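Protein CbbY (Rhodobacter sphaeroides, PDB 4UAS) dephosphorylates xylulose-1,5-bisphosphate, a potent Rubisco inhibitor that Rubisco itself produces, as a highly selective magnesium-dependent sugar phosphatase. Local coordinates at residues E3-D8 against A98-E103; E53-F58 against A72-A77; P120-L125 against D139-G144; L159-L164 against A187-I192; V193-Y198 against E202-A207. All coordinates share one frame; numbering follows the deposited sequence.

Interaction 1. Residues E3-D8 against A98-E103; sequences EAILFD and ADLIAE. With MG (magnesium ion), chain D.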
# COMPACT_ATOMS: atom_id res chain seq x y z
N GLU A 3 -8.00 -8.40 -17.80
CA GLU A 3 -8.18 -7.06 -18.38
C GLU A 3 -7.66 -5.93 -17.53
O GLU A 3 -7.38 -4.87 -18.01
CB GLU A 3 -9.65 -6.80 -18.70
CG GLU A 3 -10.12 -7.68 -19.85
CD GLU A 3 -11.57 -7.55 -20.20
OE1 GLU A 3 -12.27 -6.71 -19.61
OE2 GLU A 3 -12.00 -8.36 -21.08
N ALA A 4 -7.40 -6.19 -16.24
CA ALA A 4 -6.86 -5.16 -15.35
C ALA A 4 -6.10 -5.86 -14.22
O ALA A 4 -6.51 -6.89 -13.76
CB ALA A 4 -7.94 -4.21 -14.77
N ILE A 5 -5.06 -5.16 -13.74
CA ILE A 5 -4.35 -5.53 -12.52
C ILE A 5 -4.40 -4.37 -11.58
O ILE A 5 -4.08 -3.24 -11.96
CB ILE A 5 -2.86 -5.92 -12.82
CG1 ILE A 5 -2.73 -6.92 -13.97
CG2 ILE A 5 -2.21 -6.42 -11.57
CD1 ILE A 5 -1.32 -7.07 -14.52
N LEU A 6 -4.74 -4.71 -10.34
CA LEU A 6 -4.87 -3.72 -9.25
C LEU A 6 -3.76 -3.99 -8.23
O LEU A 6 -3.68 -5.10 -7.70
CB LEU A 6 -6.25 -3.77 -8.63
CG LEU A 6 -7.37 -3.40 -9.57
CD1 LEU A 6 -7.87 -4.56 -10.37
CD2 LEU A 6 -8.55 -2.80 -8.80
N PHE A 7 -2.93 -3.02 -8.00
CA PHE A 7 -1.80 -3.12 -7.09
C PHE A 7 -2.00 -2.38 -5.79
O PHE A 7 -2.28 -1.21 -5.76
CB PHE A 7 -0.55 -2.50 -7.71
CG PHE A 7 -0.05 -3.21 -8.95
CD1 PHE A 7 0.98 -4.15 -8.86
CD2 PHE A 7 -0.56 -2.92 -10.20
CE1 PHE A 7 1.49 -4.75 -10.03
CE2 PHE A 7 -0.09 -3.58 -11.32
CZ PHE A 7 0.93 -4.45 -11.23
N ASP A 8 -1.80 -3.11 -4.67
CA ASP A 8 -1.48 -2.52 -3.43
C ASP A 8 -0.16 -1.73 -3.56
O ASP A 8 0.62 -2.01 -4.45
CB ASP A 8 -1.35 -3.63 -2.40
CG ASP A 8 -1.06 -3.19 -1.02
OD1 ASP A 8 -1.79 -2.28 -0.54
OD2 ASP A 8 -0.05 -3.58 -0.42
N ALA A 98 8.36 -4.50 -11.66
CA ALA A 98 8.65 -3.79 -12.89
C ALA A 98 8.40 -4.66 -14.13
O ALA A 98 7.81 -4.19 -15.12
CB ALA A 98 10.09 -3.22 -12.92
N ASP A 99 8.85 -5.91 -14.10
CA ASP A 99 8.64 -6.83 -15.26
C ASP A 99 7.15 -7.06 -15.53
O ASP A 99 6.74 -7.09 -16.69
CB ASP A 99 9.32 -8.13 -15.00
CG ASP A 99 10.83 -8.01 -14.98
OD1 ASP A 99 11.37 -7.03 -15.51
OD2 ASP A 99 11.47 -8.97 -14.50
N LEU A 100 6.34 -7.28 -14.49
CA LEU A 100 4.92 -7.51 -14.68
C LEU A 100 4.26 -6.25 -15.31
O LEU A 100 3.43 -6.39 -16.21
CB LEU A 100 4.27 -7.85 -13.36
CG LEU A 100 2.78 -8.16 -13.47
CD1 LEU A 100 2.56 -9.37 -14.27
CD2 LEU A 100 2.16 -8.29 -12.07
N ILE A 101 4.61 -5.07 -14.79
CA ILE A 101 3.97 -3.87 -15.30
C ILE A 101 4.34 -3.67 -16.75
O ILE A 101 3.50 -3.29 -17.57
CB ILE A 101 4.32 -2.70 -14.40
CG1 ILE A 101 3.51 -2.85 -13.10
CG2 ILE A 101 4.04 -1.33 -15.06
CD1 ILE A 101 3.86 -1.91 -11.96
N ALA A 102 5.58 -3.94 -17.11
CA ALA A 102 5.98 -3.76 -18.53
C ALA A 102 5.28 -4.73 -19.41
O ALA A 102 4.85 -4.35 -20.50
CB ALA A 102 7.46 -3.93 -18.63
N GLU A 103 5.15 -5.99 -19.01
CA GLU A 103 4.44 -6.99 -19.77
C GLU A 103 2.96 -6.61 -19.92
O GLU A 103 2.38 -6.78 -21.00
CB GLU A 103 4.54 -8.33 -19.12
CG GLU A 103 4.11 -9.46 -20.00
CD GLU A 103 4.14 -10.82 -19.32
OE1 GLU A 103 4.60 -10.88 -18.16
OE2 GLU A 103 3.69 -11.83 -19.92
MG MG D . 0.21 -3.41 1.67
O HOH W 1 0.68 -3.62 3.60
O HOH W 2 -1.79 -4.29 2.01

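Interaction 2. Residues E53-F58 against A72-A77; sequences ERIARF and ADIHRA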
# COMPACT_ATOMS: atom_id res chain seq x y z
N GLU A 53 -5.43 7.17 10.98
CA GLU A 53 -6.11 6.18 11.77
C GLU A 53 -5.15 5.50 12.74
O GLU A 53 -5.50 5.17 13.88
CB GLU A 53 -6.82 5.16 10.87
CG GLU A 53 -7.96 5.72 10.00
CD GLU A 53 -7.52 6.44 8.72
OE1 GLU A 53 -6.35 6.64 8.44
OE2 GLU A 53 -8.49 6.81 7.95
N ARG A 54 -3.94 5.24 12.29
CA ARG A 54 -2.93 4.57 13.10
C ARG A 54 -2.50 5.52 14.25
O ARG A 54 -2.37 5.08 15.38
CB ARG A 54 -1.69 4.24 12.23
CG ARG A 54 -0.70 3.39 12.92
CD ARG A 54 0.41 2.89 12.00
NE ARG A 54 -0.16 2.08 10.98
CZ ARG A 54 0.04 2.18 9.71
NH1 ARG A 54 1.10 2.85 9.24
NH2 ARG A 54 -0.78 1.59 8.84
N ILE A 55 -2.29 6.81 13.96
CA ILE A 55 -1.99 7.75 15.05
C ILE A 55 -3.11 7.77 16.05
O ILE A 55 -2.89 7.75 17.26
CB ILE A 55 -1.66 9.17 14.47
CG1 ILE A 55 -0.40 9.16 13.62
CG2 ILE A 55 -1.58 10.19 15.61
CD1 ILE A 55 -0.31 10.37 12.71
N ALA A 56 -4.37 7.84 15.58
CA ALA A 56 -5.51 7.90 16.46
C ALA A 56 -5.56 6.69 17.37
O ALA A 56 -5.83 6.80 18.59
CB ALA A 56 -6.80 8.04 15.67
N ARG A 57 -5.29 5.51 16.82
CA ARG A 57 -5.30 4.29 17.61
C ARG A 57 -4.23 4.34 18.72
O ARG A 57 -4.47 4.05 19.89
CB ARG A 57 -5.05 3.06 16.75
CG ARG A 57 -4.75 1.79 17.51
CD ARG A 57 -4.53 0.62 16.61
NE ARG A 57 -3.96 -0.51 17.30
CZ ARG A 57 -3.55 -1.61 16.68
NH1 ARG A 57 -3.72 -1.74 15.37
NH2 ARG A 57 -2.95 -2.57 17.37
N PHE A 58 -3.03 4.74 18.33
CA PHE A 58 -1.93 4.88 19.30
C PHE A 58 -2.33 5.85 20.40
O PHE A 58 -2.10 5.57 21.59
CB PHE A 58 -0.72 5.37 18.56
CG PHE A 58 0.39 5.87 19.46
CD1 PHE A 58 1.14 5.02 20.22
CD2 PHE A 58 0.66 7.22 19.49
CE1 PHE A 58 2.11 5.50 21.03
CE2 PHE A 58 1.68 7.75 20.29
CZ PHE A 58 2.39 6.85 21.07
N ALA A 72 -4.55 15.40 12.05
CA ALA A 72 -4.35 15.67 10.64
C ALA A 72 -3.05 16.46 10.34
O ALA A 72 -2.37 16.22 9.34
CB ALA A 72 -5.56 16.35 10.03
N ASP A 73 -2.68 17.39 11.26
CA ASP A 73 -1.48 18.16 11.12
C ASP A 73 -0.21 17.32 11.41
O ASP A 73 0.81 17.51 10.75
CB ASP A 73 -1.53 19.40 12.02
CG ASP A 73 -2.65 20.34 11.60
OD1 ASP A 73 -2.71 20.74 10.43
OD2 ASP A 73 -3.58 20.45 12.34
N ILE A 74 -0.32 16.45 12.38
CA ILE A 74 0.78 15.48 12.64
C ILE A 74 1.03 14.62 11.39
O ILE A 74 2.17 14.42 10.93
CB ILE A 74 0.52 14.60 13.84
CG1 ILE A 74 0.29 15.45 15.13
CG2 ILE A 74 1.66 13.59 14.05
CD1 ILE A 74 -0.19 14.68 16.32
N HIS A 75 -0.07 14.11 10.84
CA HIS A 75 -0.01 13.28 9.64
C HIS A 75 0.53 14.02 8.45
O HIS A 75 1.34 13.46 7.67
CB HIS A 75 -1.36 12.66 9.36
CG HIS A 75 -1.40 11.72 8.21
ND1 HIS A 75 -2.16 11.98 7.08
CD2 HIS A 75 -0.76 10.56 7.98
CE1 HIS A 75 -1.95 11.03 6.19
NE2 HIS A 75 -1.12 10.14 6.71
N ARG A 76 0.12 15.28 8.26
CA ARG A 76 0.66 16.08 7.15
C ARG A 76 2.18 16.22 7.27
O ARG A 76 2.91 16.07 6.30
CB ARG A 76 -0.02 17.46 7.11
CG ARG A 76 0.48 18.42 6.05
CD ARG A 76 -0.23 19.81 6.01
NE ARG A 76 -1.20 20.03 7.10
CZ ARG A 76 -2.43 19.46 7.16
NH1 ARG A 76 -3.25 19.73 8.19
NH2 ARG A 76 -2.84 18.61 6.21
N ALA A 77 2.66 16.53 8.48
CA ALA A 77 4.08 16.68 8.69
C ALA A 77 4.83 15.35 8.39
O ALA A 77 5.88 15.34 7.78
CB ALA A 77 4.33 17.15 10.11

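Interaction 3. Residues P120-L125 against D139-G144; sequences PNVEAL and DVIAAG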
# COMPACT_ATOMS: atom_id res chain seq x y z
N PRO A 120 0.12 11.76 -1.94
CA PRO A 120 1.48 12.21 -2.14
C PRO A 120 2.52 11.09 -2.01
O PRO A 120 3.60 11.16 -2.61
CB PRO A 120 1.68 13.28 -1.08
CG PRO A 120 0.32 13.73 -0.70
CD PRO A 120 -0.62 12.59 -0.97
N ASN A 121 2.23 10.10 -1.20
CA ASN A 121 3.14 8.99 -1.06
C ASN A 121 3.23 8.12 -2.30
O ASN A 121 4.28 7.66 -2.67
CB ASN A 121 2.72 8.13 0.14
CG ASN A 121 2.77 8.86 1.48
OD1 ASN A 121 3.43 9.85 1.65
ND2 ASN A 121 2.06 8.33 2.42
N VAL A 122 2.08 7.92 -2.97
CA VAL A 122 2.07 7.20 -4.22
C VAL A 122 2.94 7.93 -5.25
O VAL A 122 3.69 7.35 -6.01
CB VAL A 122 0.63 7.02 -4.72
CG1 VAL A 122 0.58 6.31 -6.07
CG2 VAL A 122 -0.23 6.29 -3.74
N GLU A 123 2.69 9.26 -5.35
CA GLU A 123 3.43 10.06 -6.31
C GLU A 123 4.93 10.01 -6.04
O GLU A 123 5.72 9.85 -6.95
CB GLU A 123 2.94 11.52 -6.29
CG GLU A 123 1.57 11.68 -6.91
CD GLU A 123 1.60 11.51 -8.39
OE1 GLU A 123 2.70 11.37 -9.07
OE2 GLU A 123 0.51 11.55 -8.98
N ALA A 124 5.31 10.11 -4.77
CA ALA A 124 6.74 10.08 -4.43
C ALA A 124 7.36 8.73 -4.80
O ALA A 124 8.46 8.66 -5.34
CB ALA A 124 6.88 10.39 -2.93
N LEU A 125 6.65 7.63 -4.52
CA LEU A 125 7.13 6.33 -4.90
C LEU A 125 7.29 6.14 -6.39
O LEU A 125 8.29 5.63 -6.86
CB LEU A 125 6.23 5.24 -4.29
CG LEU A 125 6.66 3.81 -4.61
CD1 LEU A 125 6.03 2.86 -3.54
CD2 LEU A 125 6.02 3.28 -5.89
N ASP A 139 -3.37 3.72 -14.76
CA ASP A 139 -4.55 4.31 -15.41
C ASP A 139 -5.52 4.87 -14.36
O ASP A 139 -6.24 5.85 -14.64
CB ASP A 139 -5.21 3.26 -16.26
CG ASP A 139 -4.28 2.74 -17.33
OD1 ASP A 139 -4.02 3.50 -18.23
OD2 ASP A 139 -3.71 1.64 -17.18
N VAL A 140 -5.55 4.27 -13.19
CA VAL A 140 -6.47 4.61 -12.11
C VAL A 140 -5.70 4.59 -10.81
O VAL A 140 -4.92 3.66 -10.56
CB VAL A 140 -7.63 3.59 -12.04
CG1 VAL A 140 -8.43 3.71 -10.73
CG2 VAL A 140 -8.58 3.76 -13.24
N ILE A 141 -5.88 5.62 -9.97
CA ILE A 141 -5.26 5.69 -8.66
C ILE A 141 -6.35 5.87 -7.64
O ILE A 141 -7.02 6.91 -7.58
CB ILE A 141 -4.19 6.79 -8.53
CG1 ILE A 141 -3.06 6.53 -9.56
CG2 ILE A 141 -3.59 6.85 -7.13
CD1 ILE A 141 -2.10 7.66 -9.72
N ALA A 142 -6.58 4.87 -6.80
CA ALA A 142 -7.53 4.88 -5.73
C ALA A 142 -6.70 4.85 -4.42
O ALA A 142 -6.07 3.82 -4.13
CB ALA A 142 -8.49 3.71 -5.84
N ALA A 143 -6.72 5.95 -3.67
CA ALA A 143 -5.79 6.13 -2.53
C ALA A 143 -6.46 6.85 -1.37
O ALA A 143 -7.45 7.56 -1.55
CB ALA A 143 -4.54 6.86 -2.98
N GLY A 144 -5.91 6.69 -0.19
CA GLY A 144 -6.11 7.63 0.91
C GLY A 144 -7.58 7.71 1.33
O GLY A 144 -8.25 6.74 1.53

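Interaction 4. Residues L159-L164 against A187-I192; sequences LALREL and AGLRCI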
# COMPACT_ATOMS: atom_id res chain seq x y z
N LEU A 159 -13.99 1.19 -5.69
CA LEU A 159 -13.77 2.49 -6.36
C LEU A 159 -12.90 2.27 -7.59
O LEU A 159 -13.22 2.72 -8.70
CB LEU A 159 -13.14 3.46 -5.37
CG LEU A 159 -12.56 4.73 -5.98
CD1 LEU A 159 -13.53 5.52 -6.77
CD2 LEU A 159 -11.81 5.53 -4.94
N ALA A 160 -11.75 1.60 -7.42
CA ALA A 160 -10.84 1.39 -8.51
C ALA A 160 -11.51 0.66 -9.65
O ALA A 160 -11.29 0.99 -10.83
CB ALA A 160 -9.62 0.63 -8.00
N LEU A 161 -12.24 -0.38 -9.33
CA LEU A 161 -12.93 -1.17 -10.38
C LEU A 161 -13.97 -0.34 -11.12
O LEU A 161 -14.14 -0.50 -12.35
CB LEU A 161 -13.56 -2.39 -9.80
CG LEU A 161 -12.61 -3.51 -9.41
CD1 LEU A 161 -13.33 -4.52 -8.52
CD2 LEU A 161 -12.04 -4.17 -10.63
N ARG A 162 -14.72 0.52 -10.44
CA ARG A 162 -15.67 1.39 -11.08
C ARG A 162 -14.96 2.31 -12.06
O ARG A 162 -15.41 2.54 -13.20
CB ARG A 162 -16.53 2.15 -10.07
CG ARG A 162 -17.65 2.92 -10.82
CD ARG A 162 -18.65 3.60 -9.99
NE ARG A 162 -18.02 4.33 -9.09
CZ ARG A 162 -17.79 4.07 -7.73
NH1 ARG A 162 -18.28 3.15 -6.91
NH2 ARG A 162 -17.03 4.91 -7.22
N GLU A 163 -13.86 2.90 -11.64
CA GLU A 163 -13.09 3.80 -12.50
C GLU A 163 -12.47 3.08 -13.67
O GLU A 163 -12.43 3.62 -14.77
CB GLU A 163 -12.04 4.57 -11.71
CG GLU A 163 -12.67 5.55 -10.75
CD GLU A 163 -11.78 6.59 -10.16
OE1 GLU A 163 -11.82 7.70 -10.70
OE2 GLU A 163 -11.11 6.27 -9.22
N LEU A 164 -11.98 1.85 -13.47
CA LEU A 164 -11.44 1.04 -14.54
C LEU A 164 -12.50 0.61 -15.52
O LEU A 164 -12.17 0.39 -16.71
CB LEU A 164 -10.78 -0.23 -13.99
CG LEU A 164 -9.42 -0.07 -13.32
CD1 LEU A 164 -9.11 -1.31 -12.48
CD2 LEU A 164 -8.29 0.20 -14.35
N ALA A 187 -14.19 -7.36 -2.79
CA ALA A 187 -14.50 -6.72 -4.05
C ALA A 187 -14.65 -7.72 -5.20
O ALA A 187 -14.83 -7.34 -6.33
CB ALA A 187 -13.45 -5.66 -4.36
N GLY A 188 -14.60 -9.01 -4.89
CA GLY A 188 -14.79 -10.06 -5.88
C GLY A 188 -13.56 -10.41 -6.67
O GLY A 188 -13.65 -11.06 -7.72
N LEU A 189 -12.38 -9.98 -6.21
CA LEU A 189 -11.14 -10.16 -6.97
C LEU A 189 -10.38 -11.38 -6.51
O LEU A 189 -10.19 -11.62 -5.32
CB LEU A 189 -10.24 -8.91 -6.73
CG LEU A 189 -10.76 -7.64 -7.38
CD1 LEU A 189 -10.08 -6.45 -6.79
CD2 LEU A 189 -10.55 -7.68 -8.86
N ARG A 190 -9.85 -12.08 -7.48
CA ARG A 190 -8.74 -12.96 -7.22
C ARG A 190 -7.55 -12.16 -6.74
O ARG A 190 -7.34 -11.01 -7.15
CB ARG A 190 -8.41 -13.77 -8.43
CG ARG A 190 -9.55 -14.87 -8.70
CD ARG A 190 -9.27 -15.88 -9.77
NE ARG A 190 -8.85 -15.14 -10.97
CZ ARG A 190 -7.62 -15.07 -11.48
NH1 ARG A 190 -6.61 -15.62 -10.80
NH2 ARG A 190 -7.39 -14.35 -12.60
N CYS A 191 -6.76 -12.75 -5.86
CA CYS A 191 -5.71 -11.99 -5.18
C CYS A 191 -4.46 -12.88 -4.99
O CYS A 191 -4.55 -13.99 -4.49
CB CYS A 191 -6.23 -11.51 -3.83
SG CYS A 191 -5.05 -10.46 -2.92
N ILE A 192 -3.36 -12.35 -5.50
CA ILE A 192 -2.01 -12.94 -5.35
C ILE A 192 -1.31 -12.21 -4.21
O ILE A 192 -1.17 -11.00 -4.28
CB ILE A 192 -1.18 -12.64 -6.58
CG1 ILE A 192 -1.94 -12.99 -7.86
CG2 ILE A 192 0.14 -13.38 -6.47
CD1 ILE A 192 -2.41 -14.41 -7.89

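Interaction 5. Residues V193-Y198 against E202-A207; sequences VSPGFY and EEFAGA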
# COMPACT_ATOMS: atom_id res chain seq x y z
N VAL A 193 -0.88 -12.96 -3.19
CA VAL A 193 -0.22 -12.41 -2.05
C VAL A 193 1.27 -12.77 -2.07
O VAL A 193 1.61 -13.94 -2.22
CB VAL A 193 -0.88 -12.84 -0.73
CG1 VAL A 193 -0.09 -12.35 0.46
CG2 VAL A 193 -2.32 -12.38 -0.65
N SER A 194 2.12 -11.80 -1.77
CA SER A 194 3.53 -12.06 -1.40
C SER A 194 3.83 -11.24 -0.19
O SER A 194 3.86 -10.01 -0.26
CB SER A 194 4.51 -11.74 -2.49
OG SER A 194 5.83 -12.13 -2.07
N PRO A 195 4.01 -11.87 1.00
CA PRO A 195 4.23 -11.08 2.22
C PRO A 195 5.60 -10.48 2.31
O PRO A 195 6.48 -10.77 1.51
CB PRO A 195 3.95 -12.05 3.34
CG PRO A 195 4.25 -13.31 2.77
CD PRO A 195 4.00 -13.33 1.26
N GLY A 196 5.78 -9.67 3.30
CA GLY A 196 7.06 -9.07 3.57
C GLY A 196 7.28 -9.04 5.02
O GLY A 196 6.61 -9.74 5.79
N PHE A 197 8.27 -8.25 5.43
CA PHE A 197 8.75 -8.29 6.76
C PHE A 197 7.64 -8.22 7.84
O PHE A 197 7.60 -8.99 8.81
CB PHE A 197 9.80 -7.12 7.00
CG PHE A 197 10.30 -7.05 8.40
CD1 PHE A 197 11.08 -8.03 8.91
CD2 PHE A 197 10.05 -5.92 9.20
CE1 PHE A 197 11.53 -7.98 10.19
CE2 PHE A 197 10.53 -5.86 10.46
CZ PHE A 197 11.25 -6.89 10.99
N TYR A 198 6.78 -7.22 7.69
CA TYR A 198 5.81 -6.94 8.72
C TYR A 198 4.55 -7.80 8.61
O TYR A 198 3.70 -7.73 9.47
CB TYR A 198 5.43 -5.48 8.70
CG TYR A 198 6.39 -4.59 9.41
CD1 TYR A 198 7.14 -3.63 8.74
CD2 TYR A 198 6.51 -4.65 10.78
CE1 TYR A 198 7.97 -2.76 9.42
CE2 TYR A 198 7.36 -3.78 11.50
CZ TYR A 198 8.08 -2.84 10.80
OH TYR A 198 8.87 -1.99 11.53
N GLU A 202 1.34 -13.43 9.18
CA GLU A 202 -0.10 -13.51 8.94
C GLU A 202 -0.47 -14.79 8.20
O GLU A 202 0.36 -15.46 7.59
CB GLU A 202 -0.60 -12.29 8.18
CG GLU A 202 -0.40 -10.97 8.96
CD GLU A 202 -0.87 -9.76 8.20
OE1 GLU A 202 -0.89 -9.76 6.98
OE2 GLU A 202 -1.30 -8.77 8.87
N GLU A 203 -1.75 -15.15 8.29
CA GLU A 203 -2.28 -16.27 7.53
C GLU A 203 -3.11 -15.75 6.39
O GLU A 203 -3.78 -14.75 6.52
CB GLU A 203 -3.10 -17.17 8.39
CG GLU A 203 -2.25 -18.03 9.40
CD GLU A 203 -2.98 -19.20 9.94
OE1 GLU A 203 -2.50 -20.33 9.66
OE2 GLU A 203 -4.00 -18.98 10.62
N PHE A 204 -2.97 -16.37 5.25
CA PHE A 204 -3.55 -15.88 4.03
C PHE A 204 -4.53 -16.84 3.37
O PHE A 204 -4.47 -17.14 2.20
CB PHE A 204 -2.42 -15.52 3.04
CG PHE A 204 -1.51 -14.46 3.57
CD1 PHE A 204 -1.94 -13.15 3.65
CD2 PHE A 204 -0.24 -14.75 4.04
CE1 PHE A 204 -1.09 -12.17 4.14
CE2 PHE A 204 0.60 -13.78 4.56
CZ PHE A 204 0.20 -12.47 4.59
N ALA A 205 -5.48 -17.31 4.17
CA ALA A 205 -6.50 -18.19 3.69
C ALA A 205 -7.28 -17.57 2.54
O ALA A 205 -7.73 -16.42 2.61
CB ALA A 205 -7.44 -18.59 4.85
N GLY A 206 -7.43 -18.37 1.52
CA GLY A 206 -8.15 -17.92 0.32
C GLY A 206 -7.35 -17.10 -0.67
O GLY A 206 -7.92 -16.77 -1.70
N ALA A 207 -6.07 -16.80 -0.41
CA ALA A 207 -5.30 -16.23 -1.46
C ALA A 207 -5.28 -17.18 -2.62
O ALA A 207 -5.16 -18.40 -2.46
CB ALA A 207 -3.86 -15.96 -0.96

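Interaction 1. Residues E3-D8 against A98-E103
The ring of Phe7 is pushed end-on between two side chains of helix 97-107, Leu100 and Ile101, and fills the hollow they leave. Its para carbon leads: Phe7 CZ comes to 3.6 Å from Ile101 CG1, while Ile101 CD1 lies over one face of the ring. Leu100 closes the hollow obliquely, its CD2 4.1 Å from Phe7 CZ. Phe7 already points at the helix, and with CG anti to the carbonyl carbon (chi1 -64°) the ring's far end meets it. Two residues earlier, Ile5 adds a shallower bump, its CD1 4.4 Å from Leu100 CG, so that Leu100 is met by both strand residues that face this helix. An alanine at Phe7 would take away the whole ring and is likely to leave a gap between strand and helix, with Ile101 CD1 and Leu100 CD2 without the ring they pack on. The helix runs nearly antiparallel to strand 4-7, at 150°, with the axes 10.9 Å apart. Leu111 and Leu174 of the flanking strands widen the apolar layer. Directly after Phe7 comes Asp8, the probable nucleophile, whose OD2 binds the magnesium ion at 2.1 Å, together with Asp10 and Asp176; Lys151 forms a salt bridge with Asp8 OD1. An aspartate so placed at the C-terminal end of a central parallel strand is the hallmark of the Rossmann-like HAD phosphatase core.

Interaction 2. Residues E53-F58 against A72-A77
The end of Ile55, on helix 51-61, meets the branch methyl of Ile74, on helix 71-87, and nearly all the close packing between the two segments depends on this pair and the neighbouring His75. The delta methyl of Ile55 does the touching: CD1 lies 4.0 Å from Ile74 CG2, the two side chains slanting past one another. The same methyl rests 4.2 Å from His75 CB, against the root of that side chain and not its imidazole. Ile55 spans the gap because CG1 stands anti to the carbonyl carbon (chi1 -64°) and the chain then runs on extended to CD1. The CA atoms of Ile55 and His75, the nearest pair of the two segments, are 8.0 Å apart. Phe24 and Ile71 also pack on Ile55, and Leu31, Trp35 and Leu69 on Ile74, so the isoleucines belong to a larger apolar core.

The rest is looser and more polar. On the far side of helix 71-87, exposed Arg76 bends back to Asp73; in one of two modelled conformers its NH1 comes near Asp73 OD1, a pairing whose short distance makes its detail doubtful. Glu53 and His75 do not meet, Glu53 OE1 being 6.5 Å from His75 NE2, and Glu53 instead pairs with Lys150. Glu53, Arg54, His75, Arg76 and Ala77 all belong to the substrate-binding site, so the apolar pair ties together two helices that carry it, consistent with the helical cap of this type of HAD phosphatase.

Interaction 3. Residues P120-L125 against D139-G144
Val122 turns both of its methyls toward Ile141 and Ala143, and each finds a different partner. CG1 lies 4.3 Å from Ile141 CG2, branch against branch, while CG2 faces the methyl of Ala143, with 4.4 Å between Val122 CG2 and Ala143 CB. The forked valine is thus set against two residues that project from the same side of the extended chain. With CG1 anti to the backbone N (chi1 178°), the fork opens along the strand and serves both partners at once. At these distances the packing is fairly loose, and the CA atoms of Val122 and Ala143 remain 8.1 Å apart. Ile141 also packs on Ala134 and Arg135 of the connecting loop, and Glu123 OE1 accepts a hydrogen bond from Ala134 N, so the loop at Ala134 and Arg135 is touched by both the strand and the helix. Asn121, one residue before the valine and part of the substrate site, is bonded through ND2 to Thr117 OG1. The contact lies within the beta-alpha-beta unit formed by strand 110-114, helix 119-129 and strand 140-142. The last of these is an outer strand of the parallel sheet, with helix 155-164 packed on Val140 and Ala142, while helix 71-87 touches Pro120, Asn121 and Ala124.

Interaction 4. Residues L159-L164 against A187-I192
Leu161 and Leu189 reach toward each other tip to tip, joining helix 155-164 to the chain that leads into strand 190-193 in the Rossmann-like HAD core. At the centre is one methyl, Leu161 CD1, which meets Leu189 CD1 at 4.2 Å. Both leucines carry CG anti to the carbonyl carbon (chi1 -73° for Leu161 and -70° for Leu189), and these matching first torsions turn the two branched ends toward one another. Leu161 CD1 also touches Ala187, lying 4.3 Å from its CB, so one methyl meets a leucine tip and an alanine methyl lying side by side.

The next shell explains why Ala187 and Leu189 can face the same leucine. Helix 178-186 ends in a Schellman motif with Gly188 as its C-prime residue: Leu189 N bonds to Ala184 O, and Gly188 N to Lys185 O. The positive phi of Gly188 (83°) turns the chain sharply out of the helix, bringing the flanking residues round to the same partner. Beyond this, Leu189 packs on Ala171 of strand 171-175, while backbone bonds between Ala173 and both Arg190 and Ile192 hold one edge of strand 190-193 against strand 171-175. On the other side, Leu161 is anchored by its helix, whose neighbouring residues Ala160 and Leu164 rest on Leu6 of strand 4-7. The contact buries only about 104 Å² and is apolar apart from the backbone oxygen at its margin, Ala187 O, which lies 3.9 Å from Leu161 CD1.

Interaction 5. Residues V193-Y198 against E202-A207
A chi1 of 175° sets Val193 CG1 opposite the backbone N, and Phe204 holds CG anti to its carbonyl carbon (chi1 -61°); together these torsions bring a valine methyl over the phenylalanine ring. The result is a CH-pi contact inside the connection between strands 190-193 and 209-210 of the parallel HAD sheet. Val193 CG1 stands 3.8 Å from the Phe204 ring centroid, only 15° off the ring normal, and the two side chains cross at about a right angle. Pro195 approaches the ring obliquely, its CB 4.0 Å from Phe204 CE2, so the aromatic group is met by two residues of the outgoing chain. Replacing Phe204 with a serine would remove the ring, and would probably leave Val193 CG1 and Pro195 CB without the ring they pack on and this part of the loop less firmly held. Leu210 of strand 209-210 touches Val193, Pro195 and Phe204 alike and gathers them into one apolar cluster. Beyond the ring the chain reverses in a type II beta turn from Phe204 to Ala207, closed by the bond from Ala207 N to Phe204 O. Gly206 takes the third position with a positive phi, where a side chain would be jammed against the preceding carbonyl oxygen. The turn returns Ala207 to the end of strand 190-193, and its CB packs against the second methyl of the valine, Val193 CG2, at 3.9 Å.

In the fold
Interactions 1, 3 and 4 build the core around one parallel sheet. Helix 155-164 joins them: Ala4 CB of interaction 1 lies 3.9 Å from Leu164 CD1 of interaction 4, and Val140 CG2 of interaction 3 is 3.7 Å from Leu164 CD2. Interaction 5 follows directly on interaction 4, where Ala207 CB touches Cys191 O. Interaction 2 stands apart in what is probably the cap, its centre about 31 Å from that of interaction 1. The active site lies between: Asp8 of interaction 1 binds the magnesium ion, the side chain of Val193 is about 9 Å from it, and that of His75 about 9 Å from that of Asp10.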